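PDB 4I6K: amidohydrolase family protein from Acinetobacter baumannii, which probably hydrolyses 2-pyrone-4,6-dicarboxylic acid or a related carboxylate lactone, and was crystallised with citric acid bound. Local coordinates for residues Leu129-Leu134 with Leu162-Pro167; Gly182-Val187 with Pro193-Phe198. One frame throughout, in Å; residues are numbered along the deposited sequence.

Contact 1 of 2, residues Leu129-Leu134 with Leu162-Pro167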
ATOM      1  N   LEU A 129     -13.057 -10.395  -1.240  1.00 53.52           N
ATOM      2  CA  LEU A 129     -12.849 -11.494  -0.302  1.00 56.43           C
ATOM      3  C   LEU A 129     -13.634 -11.291   0.982  1.00 53.15           C
ATOM      4  O   LEU A 129     -14.220 -10.229   1.207  1.00 48.35           O
ATOM      5  CB  LEU A 129     -11.364 -11.635   0.025  1.00 59.72           C
ATOM      6  CG  LEU A 129     -10.466 -11.995  -1.160  1.00 57.89           C
ATOM      7  CD1 LEU A 129      -9.023 -11.773  -0.779  1.00 45.22           C
ATOM      8  CD2 LEU A 129     -10.708 -13.429  -1.601  1.00 45.47           C
ATOM      9  N   ASN A 130     -13.648 -12.314   1.826  1.00 55.60           N
ATOM     10  CA  ASN A 130     -14.324 -12.190   3.102  1.00 59.00           C
ATOM     11  C   ASN A 130     -13.387 -11.569   4.109  1.00 60.68           C
ATOM     12  O   ASN A 130     -12.171 -11.732   4.020  1.00 63.98           O
ATOM     13  CB  ASN A 130     -14.798 -13.548   3.618  1.00 60.17           C
ATOM     14  CG  ASN A 130     -15.899 -14.149   2.764  1.00 68.37           C
ATOM     15  OD1 ASN A 130     -15.806 -15.300   2.347  1.00 64.66           O
ATOM     16  ND2 ASN A 130     -16.947 -13.372   2.500  1.00 66.98           N
ATOM     17  N   LEU A 131     -13.969 -10.853   5.064  1.00 60.13           N
ATOM     18  CA  LEU A 131     -13.233 -10.257   6.166  1.00 53.52           C
ATOM     19  C   LEU A 131     -12.791 -11.368   7.129  1.00 54.28           C
ATOM     20  O   LEU A 131     -13.625 -12.035   7.719  1.00 56.88           O
ATOM     21  CB  LEU A 131     -14.163  -9.274   6.875  1.00 52.55           C
ATOM     22  CG  LEU A 131     -13.684  -8.242   7.897  1.00 56.69           C
ATOM     23  CD1 LEU A 131     -13.058  -7.039   7.196  1.00 64.09           C
ATOM     24  CD2 LEU A 131     -14.871  -7.810   8.766  1.00 54.72           C
ATOM     25  N   PRO A 132     -11.476 -11.581   7.292  1.00 56.79           N
ATOM     26  CA  PRO A 132     -11.101 -12.671   8.190  1.00 56.68           C
ATOM     27  C   PRO A 132     -11.306 -12.281   9.646  1.00 58.76           C
ATOM     28  O   PRO A 132     -11.370 -11.098   9.971  1.00 53.06           O
ATOM     29  CB  PRO A 132      -9.603 -12.860   7.911  1.00 53.03           C
ATOM     30  CG  PRO A 132      -9.125 -11.512   7.497  1.00 56.35           C
ATOM     31  CD  PRO A 132     -10.300 -10.878   6.742  1.00 63.88           C
ATOM     32  N   ALA A 133     -11.405 -13.272  10.519  1.00 64.86           N
ATOM     33  CA  ALA A 133     -11.477 -12.996  11.941  1.00 65.37           C
ATOM     34  C   ALA A 133     -10.061 -12.957  12.488  1.00 63.23           C
ATOM     35  O   ALA A 133      -9.330 -13.939  12.418  1.00 61.52           O
ATOM     36  CB  ALA A 133     -12.304 -14.043  12.650  1.00 63.51           C
ATOM     37  N   LEU A 134      -9.671 -11.809  13.025  1.00 64.14           N
ATOM     38  CA  LEU A 134      -8.296 -11.617  13.465  1.00 57.62           C
ATOM     39  C   LEU A 134      -8.058 -11.991  14.931  1.00 62.65           C
ATOM     40  O   LEU A 134      -6.905 -12.096  15.377  1.00 53.05           O
ATOM     41  CB  LEU A 134      -7.877 -10.176  13.205  1.00 50.45           C
ATOM     42  CG  LEU A 134      -7.746  -9.828  11.728  1.00 53.27           C
ATOM     43  CD1 LEU A 134      -7.197  -8.421  11.563  1.00 54.95           C
ATOM     44  CD2 LEU A 134      -6.865 -10.840  11.029  1.00 47.40           C
ATOM     45  N   LEU A 162     -12.357  -1.915   6.910  1.00 46.90           N
ATOM     46  CA  LEU A 162     -11.369  -1.204   7.723  1.00 48.67           C
ATOM     47  C   LEU A 162     -11.906  -0.897   9.115  1.00 47.65           C
ATOM     48  O   LEU A 162     -11.175  -1.007  10.099  1.00 49.86           O
ATOM     49  CB  LEU A 162     -10.926   0.096   7.044  1.00 45.05           C
ATOM     50  CG  LEU A 162     -10.239  -0.036   5.691  1.00 43.64           C
ATOM     51  CD1 LEU A 162     -10.146   1.319   4.989  1.00 37.29           C
ATOM     52  CD2 LEU A 162      -8.868  -0.639   5.887  1.00 36.06           C
ATOM     53  N   VAL A 163     -13.177  -0.501   9.195  1.00 52.92           N
ATOM     54  CA  VAL A 163     -13.804  -0.182  10.480  1.00 46.63           C
ATOM     55  C   VAL A 163     -13.766  -1.394  11.426  1.00 48.45           C
ATOM     56  O   VAL A 163     -13.801  -1.259  12.659  1.00 43.24           O
ATOM     57  CB  VAL A 163     -15.256   0.267  10.288  1.00 53.86           C
ATOM     58  CG1 VAL A 163     -15.966   0.330  11.630  1.00 55.19           C
ATOM     59  CG2 VAL A 163     -15.316   1.614   9.563  1.00 50.54           C
ATOM     60  N   GLN A 164     -13.670  -2.570  10.817  1.00 47.82           N
ATOM     61  CA  GLN A 164     -13.658  -3.854  11.503  1.00 51.77           C
ATOM     62  C   GLN A 164     -12.262  -4.256  11.936  1.00 48.86           C
ATOM     63  O   GLN A 164     -12.065  -4.856  12.996  1.00 49.72           O
ATOM     64  CB  GLN A 164     -14.101  -4.908  10.505  1.00 61.28           C
ATOM     65  CG  GLN A 164     -14.763  -6.066  11.109  1.00 62.17           C
ATOM     66  CD  GLN A 164     -16.213  -5.798  11.287  1.00 73.22           C
ATOM     67  OE1 GLN A 164     -16.601  -4.843  11.967  1.00 73.97           O
ATOM     68  NE2 GLN A 164     -17.041  -6.626  10.664  1.00 63.69           N
ATOM     69  N   LEU A 165     -11.294  -3.948  11.080  1.00 52.08           N
ATOM     70  CA  LEU A 165      -9.923  -4.419  11.244  1.00 51.95           C
ATOM     71  C   LEU A 165      -9.100  -3.602  12.226  1.00 50.93           C
ATOM     72  O   LEU A 165      -8.371  -4.157  13.050  1.00 47.54           O
ATOM     73  CB  LEU A 165      -9.223  -4.435   9.886  1.00 54.07           C
ATOM     74  CG  LEU A 165      -9.788  -5.458   8.900  1.00 54.82           C
ATOM     75  CD1 LEU A 165      -9.444  -5.076   7.476  1.00 44.24           C
ATOM     76  CD2 LEU A 165      -9.257  -6.837   9.252  1.00 30.55           C
ATOM     77  N   LEU A 166      -9.207  -2.285  12.128  1.00 50.45           N
ATOM     78  CA  LEU A 166      -8.378  -1.412  12.943  1.00 54.75           C
ATOM     79  C   LEU A 166      -8.496  -1.743  14.432  1.00 51.14           C
ATOM     80  O   LEU A 166      -7.483  -1.817  15.138  1.00 57.14           O
ATOM     81  CB  LEU A 166      -8.709   0.064  12.678  1.00 59.01           C
ATOM     82  CG  LEU A 166      -8.237   0.672  11.342  1.00 63.42           C
ATOM     83  CD1 LEU A 166      -7.961   2.175  11.462  1.00 49.97           C
ATOM     84  CD2 LEU A 166      -6.999  -0.030  10.836  1.00 57.18           C
ATOM     85  N   PRO A 167      -9.733  -1.930  14.923  1.00 51.18           N
ATOM     86  CA  PRO A 167      -9.910  -2.231  16.343  1.00 52.21           C
ATOM     87  C   PRO A 167      -9.117  -3.453  16.789  1.00 46.60           C
ATOM     88  O   PRO A 167      -8.550  -3.444  17.868  1.00 46.67           O
ATOM     89  CB  PRO A 167     -11.415  -2.488  16.459  1.00 56.74           C
ATOM     90  CG  PRO A 167     -11.999  -1.601  15.445  1.00 44.06           C
ATOM     91  CD  PRO A 167     -11.023  -1.655  14.266  1.00 52.71           C
TER

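Contact 2 of 2, residues Gly182-Val187 with Pro193-Phe198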
ATOM      1  N   GLY A 182      -7.649   4.858   1.838  1.00 46.77           N
ATOM      2  CA  GLY A 182      -8.632   4.055   2.563  1.00 44.59           C
ATOM      3  C   GLY A 182      -9.799   3.668   1.674  1.00 45.48           C
ATOM      4  O   GLY A 182     -10.872   3.299   2.161  1.00 44.14           O
ATOM      5  N   ARG A 183      -9.588   3.770   0.364  1.00 45.53           N
ATOM      6  CA  ARG A 183     -10.558   3.297  -0.642  1.00 47.89           C
ATOM      7  C   ARG A 183     -11.969   3.820  -0.423  1.00 47.27           C
ATOM      8  O   ARG A 183     -12.938   3.055  -0.403  1.00 45.57           O
ATOM      9  CB  ARG A 183     -10.566   1.768  -0.740  1.00 34.86           C
ATOM     10  CG  ARG A 183      -9.329   1.177  -1.463  1.00 44.88           C
ATOM     11  CD  ARG A 183      -9.178   1.735  -2.876  1.00 42.10           C
ATOM     12  NE  ARG A 183     -10.328   1.383  -3.714  1.00 63.70           N
ATOM     13  CZ  ARG A 183     -10.414   0.273  -4.444  1.00 55.09           C
ATOM     14  NH1 ARG A 183      -9.423  -0.599  -4.447  1.00 47.91           N
ATOM     15  NH2 ARG A 183     -11.493   0.028  -5.171  1.00 42.80           N
ATOM     16  N   VAL A 184     -12.071   5.137  -0.264  1.00 51.85           N
ATOM     17  CA  VAL A 184     -13.356   5.793  -0.071  1.00 55.42           C
ATOM     18  C   VAL A 184     -14.368   5.185  -1.034  1.00 48.47           C
ATOM     19  O   VAL A 184     -14.043   4.948  -2.198  1.00 50.80           O
ATOM     20  CB  VAL A 184     -13.231   7.316  -0.320  1.00 57.57           C
ATOM     21  CG1 VAL A 184     -14.537   8.030  -0.027  1.00 44.32           C
ATOM     22  CG2 VAL A 184     -12.090   7.905   0.508  1.00 58.97           C
ATOM     23  N   ASP A 185     -15.575   4.893  -0.557  1.00 54.20           N
ATOM     24  CA  ASP A 185     -16.579   4.339  -1.464  1.00 59.15           C
ATOM     25  C   ASP A 185     -16.842   5.261  -2.641  1.00 53.61           C
ATOM     26  O   ASP A 185     -17.065   6.467  -2.469  1.00 47.16           O
ATOM     27  CB  ASP A 185     -17.913   4.036  -0.785  1.00 57.49           C
ATOM     28  CG  ASP A 185     -18.853   3.274  -1.708  1.00 58.08           C
ATOM     29  OD1 ASP A 185     -18.453   2.185  -2.175  1.00 59.82           O
ATOM     30  OD2 ASP A 185     -19.970   3.754  -1.985  1.00 56.69           O
ATOM     31  N   PRO A 186     -16.839   4.692  -3.848  1.00 53.13           N
ATOM     32  CA  PRO A 186     -17.127   5.521  -5.017  1.00 57.71           C
ATOM     33  C   PRO A 186     -18.490   6.216  -4.900  1.00 58.11           C
ATOM     34  O   PRO A 186     -18.630   7.364  -5.317  1.00 53.97           O
ATOM     35  CB  PRO A 186     -17.112   4.511  -6.174  1.00 61.10           C
ATOM     36  CG  PRO A 186     -16.252   3.372  -5.666  1.00 60.79           C
ATOM     37  CD  PRO A 186     -16.573   3.288  -4.202  1.00 44.17           C
ATOM     38  N   VAL A 187     -19.469   5.528  -4.312  1.00 52.92           N
ATOM     39  CA  VAL A 187     -20.834   6.042  -4.220  1.00 54.54           C
ATOM     40  C   VAL A 187     -21.101   6.822  -2.937  1.00 57.92           C
ATOM     41  O   VAL A 187     -21.519   7.981  -2.981  1.00 54.46           O
ATOM     42  CB  VAL A 187     -21.869   4.902  -4.333  1.00 55.91           C
ATOM     43  CG1 VAL A 187     -23.207   5.354  -3.809  1.00 54.32           C
ATOM     44  CG2 VAL A 187     -21.994   4.454  -5.770  1.00 53.36           C
ATOM     45  N   PRO A 193     -20.790   6.826   6.423  1.00 54.59           N
ATOM     46  CA  PRO A 193     -20.583   6.523   7.848  1.00 55.85           C
ATOM     47  C   PRO A 193     -19.396   5.590   8.089  1.00 50.35           C
ATOM     48  O   PRO A 193     -18.650   5.782   9.039  1.00 55.64           O
ATOM     49  CB  PRO A 193     -21.886   5.826   8.262  1.00 56.61           C
ATOM     50  CG  PRO A 193     -22.918   6.365   7.315  1.00 51.85           C
ATOM     51  CD  PRO A 193     -22.209   6.760   6.034  1.00 55.27           C
ATOM     52  N   ASP A 194     -19.219   4.583   7.248  1.00 50.98           N
ATOM     53  CA  ASP A 194     -18.086   3.689   7.437  1.00 52.61           C
ATOM     54  C   ASP A 194     -16.772   4.434   7.294  1.00 49.03           C
ATOM     55  O   ASP A 194     -15.793   4.103   7.951  1.00 46.60           O
ATOM     56  CB  ASP A 194     -18.114   2.540   6.434  1.00 55.65           C
ATOM     57  CG  ASP A 194     -19.299   1.632   6.628  1.00 48.17           C
ATOM     58  OD1 ASP A 194     -19.598   0.869   5.698  1.00 53.90           O
ATOM     59  OD2 ASP A 194     -19.926   1.675   7.703  1.00 58.82           O
ATOM     60  N   TYR A 195     -16.728   5.416   6.402  1.00 47.60           N
ATOM     61  CA  TYR A 195     -15.492   6.147   6.231  1.00 48.35           C
ATOM     62  C   TYR A 195     -15.250   7.041   7.434  1.00 50.38           C
ATOM     63  O   TYR A 195     -14.104   7.211   7.886  1.00 43.98           O
ATOM     64  CB  TYR A 195     -15.486   6.979   4.950  1.00 52.58           C
ATOM     65  CG  TYR A 195     -14.083   7.439   4.592  1.00 51.43           C
ATOM     66  CD1 TYR A 195     -13.121   6.523   4.193  1.00 48.58           C
ATOM     67  CD2 TYR A 195     -13.716   8.780   4.681  1.00 47.44           C
ATOM     68  CE1 TYR A 195     -11.843   6.918   3.874  1.00 42.72           C
ATOM     69  CE2 TYR A 195     -12.443   9.184   4.364  1.00 42.58           C
ATOM     70  CZ  TYR A 195     -11.510   8.243   3.965  1.00 47.99           C
ATOM     71  OH  TYR A 195     -10.232   8.627   3.649  1.00 47.51           O
ATOM     72  N   GLN A 196     -16.337   7.619   7.943  1.00 47.83           N
ATOM     73  CA  GLN A 196     -16.263   8.489   9.094  1.00 43.13           C
ATOM     74  C   GLN A 196     -15.783   7.697  10.299  1.00 40.40           C
ATOM     75  O   GLN A 196     -14.947   8.169  11.060  1.00 45.23           O
ATOM     76  CB  GLN A 196     -17.622   9.142   9.391  1.00 43.93           C
ATOM     77  CG  GLN A 196     -18.071  10.170   8.365  1.00 41.85           C
ATOM     78  CD  GLN A 196     -17.138  11.375   8.279  1.00 55.63           C
ATOM     79  OE1 GLN A 196     -16.852  12.026   9.280  1.00 54.93           O
ATOM     80  NE2 GLN A 196     -16.665  11.676   7.074  1.00 60.91           N
ATOM     81  N   LYS A 197     -16.325   6.499  10.485  1.00 40.87           N
ATOM     82  CA  LYS A 197     -15.904   5.671  11.604  1.00 40.83           C
ATOM     83  C   LYS A 197     -14.421   5.360  11.461  1.00 47.16           C
ATOM     84  O   LYS A 197     -13.643   5.513  12.409  1.00 54.60           O
ATOM     85  CB  LYS A 197     -16.717   4.382  11.662  1.00 42.88           C
ATOM     86  CG  LYS A 197     -16.300   3.438  12.796  1.00 48.71           C
ATOM     87  CD  LYS A 197     -16.893   3.829  14.143  1.00 61.82           C
ATOM     88  CE  LYS A 197     -18.150   3.016  14.447  1.00 79.61           C
ATOM     89  NZ  LYS A 197     -18.720   3.333  15.791  1.00 89.26           N
ATOM     90  N   PHE A 198     -14.038   4.938  10.256  1.00 46.96           N
ATOM     91  CA  PHE A 198     -12.642   4.641   9.915  1.00 49.87           C
ATOM     92  C   PHE A 198     -11.719   5.767  10.353  1.00 48.21           C
ATOM     93  O   PHE A 198     -10.734   5.539  11.052  1.00 51.58           O
ATOM     94  CB  PHE A 198     -12.521   4.395   8.402  1.00 47.16           C
ATOM     95  CG  PHE A 198     -11.151   4.661   7.842  1.00 51.72           C
ATOM     96  CD1 PHE A 198     -10.931   5.735   6.997  1.00 36.87           C
ATOM     97  CD2 PHE A 198     -10.083   3.838   8.154  1.00 41.32           C
ATOM     98  CE1 PHE A 198      -9.668   5.972   6.471  1.00 43.18           C
ATOM     99  CE2 PHE A 198      -8.822   4.080   7.640  1.00 38.33           C
ATOM    100  CZ  PHE A 198      -8.614   5.145   6.801  1.00 49.45           C
TER

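Contact 1 of 2, residues Leu129-Leu134 with Leu162-Pro167
Leu131 reaches Leu165 because its CG is swung anti to the backbone N (chi1 -167°), which carries both methyls out of the loop and toward the helix. Leu165 meets it with the other choice: its CG lies anti to the carbonyl carbon (chi1 -67°), and although its CB does not head for the loop, the end of the side chain comes nearer to it. The two leucine side chains lie alongside one another, pointing opposite ways, with Leu131 CD1 4.0 Å from Leu165 CG and 4.1 Å from Leu165 CD1. On the solvent side, the aliphatic part of Gln164 passes across Leu131 at a slant, and its CB stands 4.1 Å from Leu131 CD1; the exact fit of the other Leu131 methyl against Gln164 is doubtful in this model. Three residues further along the loop, Leu134 makes the second touch. Its CD1 approaches the remaining methyl of Leu165, CD2, at 3.5 Å, a snug carbon pair. Leu165 is thus gripped by both loop leucines, one at its CG and CD1, the other at CD2. No hydrogen bond crosses between 129-134 and 162-167, so apolar contact between side chains joins them here; just beyond, Leu129 O is hydrogen-bonded to the hydroxyl of Tyr161, on the same helix. Leu126 also packs on Leu165, while Trp139 of the following helix covers Pro132 and Leu134. Leu134 and Leu165 are buried, Leu131 is partly exposed, and Gln164 forms the exposed margin. The contact thus lays the beta-alpha loop after strand 119-125 against helix 159-169, past the intervening helix 137-148, in the (beta/alpha)8 barrel fold of the amidohydrolase superfamily.

Contact 2 of 2, residues Gly182-Val187 with Pro193-Phe198
Gly182 and Arg183 both have positive phi, and this backbone turn leads the chain into the extended run of Val184 and Asp185, which passes beside the first turns of helix 193-201. The loop and helix follow one another directly in the (beta/alpha)8 barrel: strand 176-178 ends, the loop runs out, and the chain folds back as the helix. The CA atoms of Val184 and Tyr195 are 6.7 Å apart, the closest approach of the backbones. At Gly182, phi 84° and the nearness of both aromatic rings would crowd any CB; its bare CA lies 4.4 Å from Phe198 CZ.

Tyr195 carries most of the contact. A chi1 of -165°, which sets CG opposite the backbone N, turns the Tyr195 ring toward the loop, where it presents one face to Val184, while Gly182 O lies at its edge, near the ring plane. Its hydroxyl is hydrogen-bonded to Phe181 O, which ties the far end of the ring to the start of the same loop. Ala230 and Phe234 of helix 222-237 also pack on this ring. Val184 CG2 makes a CH-pi contact, 3.8 Å from the Tyr195 ring centroid and displaced toward the CE1-CZ rim.

How the contacts relate
Contacts 1 and 2 follow each other along the chain and are neighbours in the barrel, their centres about 14 Å apart. Helices 159-169 and 193-201 join them: Val163 CG1 packs 3.3 Å from Lys197 CG, and one residue earlier on the same helix, Leu162 CD1 comes to 3.5 Å from Gly182 O. Thus the helix that receives the loop in contact 1 also lies against both segments of contact 2. The bound citric acid lies well away from the residues measured, about 13 Å from the side chain of Leu165 and about 11 Å from Gly182. Both pair a beta-alpha loop with an outer helix, contact 1 partly open to solvent and contact 2 buried.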